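Local coordinates for sigma regulatory family protein-PP2C phosphatase (Chlamydia trachomatis serovar L2, PDB 6MAB), which is a membrane-anchored, probably phosphatase-type signalling regulator whose periplasmic sensor domain, the part in this model, is implicated in sensing TCA cycle intermediates, at residues Asp37-Ala40 / Leu41-Ile45. Numbering follows the deposited sequence.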
loop_
_atom_site.group_PDB
_atom_site.type_symbol
_atom_site.label_atom_id
_atom_site.label_comp_id
_atom_site.label_asym_id
_atom_site.label_seq_id
_atom_site.Cartn_x
_atom_site.Cartn_y
_atom_site.Cartn_z
ATOM N N ASP A 37 7.858 15.664 -4.443
ATOM C CA ASP A 37 8.502 16.434 -3.384
ATOM C C ASP A 37 9.758 15.731 -2.882
ATOM O O ASP A 37 10.757 16.389 -2.570
ATOM C CB ASP A 37 7.529 16.686 -2.227
ATOM C CG ASP A 37 6.467 17.724 -2.557
ATOM O OD1 ASP A 37 6.665 18.482 -3.522
ATOM O OD2 ASP A 37 5.444 17.778 -1.837
ATOM N N ILE A 38 9.723 14.393 -2.789
ATOM C CA ILE A 38 10.889 13.635 -2.362
ATOM C C ILE A 38 12.019 13.742 -3.380
ATOM O O ILE A 38 13.179 13.950 -3.002
ATOM C CB ILE A 38 10.487 12.172 -2.101
ATOM C CG1 ILE A 38 9.559 12.111 -0.891
ATOM C CG2 ILE A 38 11.722 11.322 -1.846
ATOM C CD1 ILE A 38 8.875 10.781 -0.744
ATOM N N LEU A 39 11.710 13.630 -4.682
ATOM C CA LEU A 39 12.754 13.770 -5.697
ATOM C C LEU A 39 13.332 15.180 -5.675
ATOM O O LEU A 39 14.556 15.376 -5.763
ATOM C CB LEU A 39 12.210 13.435 -7.085
ATOM C CG LEU A 39 13.160 13.639 -8.285
ATOM C CD1 LEU A 39 14.348 12.699 -8.182
ATOM C CD2 LEU A 39 12.457 13.416 -9.609
ATOM N N ALA A 40 12.466 16.176 -5.546
ATOM C CA ALA A 40 12.936 17.553 -5.522
ATOM C C ALA A 40 13.850 17.808 -4.329
ATOM O O ALA A 40 14.847 18.533 -4.449
ATOM C CB ALA A 40 11.745 18.507 -5.485
ATOM N N LEU A 41 13.500 17.260 -3.159
ATOM C CA LEU A 41 14.334 17.414 -1.971
ATOM C C LEU A 41 15.675 16.737 -2.180
ATOM O O LEU A 41 16.730 17.331 -1.952
ATOM C CB LEU A 41 13.635 16.809 -0.739
ATOM C CG LEU A 41 14.435 16.819 0.574
ATOM C CD1 LEU A 41 14.806 18.262 0.949
ATOM C CD2 LEU A 41 13.629 16.130 1.690
ATOM N N PHE A 42 15.638 15.485 -2.633
ATOM C CA PHE A 42 16.858 14.732 -2.858
ATOM C C PHE A 42 17.770 15.445 -3.841
ATOM O O PHE A 42 18.983 15.521 -3.624
ATOM C CB PHE A 42 16.516 13.333 -3.359
ATOM C CG PHE A 42 17.699 12.440 -3.481
ATOM C CD1 PHE A 42 18.136 11.723 -2.381
ATOM C CD2 PHE A 42 18.395 12.336 -4.669
ATOM C CE1 PHE A 42 19.242 10.909 -2.470
ATOM C CE2 PHE A 42 19.506 11.523 -4.754
ATOM C CZ PHE A 42 19.918 10.811 -3.649
ATOM N N SER A 43 17.199 15.973 -4.930
ATOM C CA SER A 43 17.979 16.612 -5.983
ATOM C C SER A 43 18.594 17.915 -5.509
ATOM O O SER A 43 19.669 18.306 -5.985
ATOM C CB SER A 43 17.095 16.879 -7.209
ATOM O OG SER A 43 16.701 15.655 -7.796
ATOM N N GLU A 44 17.906 18.612 -4.603
ATOM C CA GLU A 44 18.414 19.864 -4.061
ATOM C C GLU A 44 19.614 19.616 -3.168
ATOM O O GLU A 44 20.455 20.505 -3.012
ATOM C CB GLU A 44 17.291 20.577 -3.294
ATOM C CG GLU A 44 17.592 21.975 -2.806
ATOM C CD GLU A 44 16.316 22.707 -2.384
ATOM O OE1 GLU A 44 15.366 22.783 -3.194
ATOM O OE2 GLU A 44 16.244 23.182 -1.237
ATOM N N ILE A 45 19.721 18.412 -2.617
ATOM C CA ILE A 45 20.833 18.032 -1.756
ATOM C C ILE A 45 21.958 17.403 -2.556
ATOM O O ILE A 45 23.119 17.788 -2.404
ATOM C CB ILE A 45 20.338 17.074 -0.651
ATOM C CG1 ILE A 45 19.267 17.761 0.197
ATOM C CG2 ILE A 45 21.500 16.598 0.210
ATOM C CD1 ILE A 45 18.569 16.839 1.185
#
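Ser-43 returns twice to the carbonyl of Leu-39. Its backbone N reaches Leu-39 O at 2.8 Å, the usual i to i-4 helix bond, and its hydroxyl adds a second, with OG 3.0 Å from Leu-39 O. The two donors approach from opposite faces of the carbonyl plane, the hydroxyl standing well above it at 39°. What folds the hydroxyl back is chi1 of -67°, which sets OG beside its own backbone N, so one acceptor is gripped by two bonds and the serine's polar tip is tied to the helix. Leu-39 also leans its CD1 branch alongside that hydroxyl, 3.8 Å from Ser-43 OG.

The helix ladder runs on around this point. Leu-41 N bonds Asp-37 O, and Phe-42 N meets Ile-38 O at 2.9 Å in a nearly straight bond (169° at the hydrogen). The next rung, Glu-44 N to Ala-40 O, is longer at 3.1 Å and more bent, and beyond it the bonds of Ile-45 N to Leu-41 O and Phe-42 O are weak.

Packing is lopsided. Phe-42 is buried, its CB 3.4 Å from Ile-38 O and its ring turned inward to Leu-146, Ile-75 and Leu-77. Asp-37, Ala-40, Leu-41 and Glu-44 are exposed; there Glu-44 meets the earlier turn through CB, 3.4 Å from Ala-40 O, before its extended chain runs on. Exposed Leu-41 still touches Phe-68, as does Ile-45, so helix 35-45 packs against both helix 58-68 and strands 74-80 and 142-151 of the five-stranded antiparallel sheet.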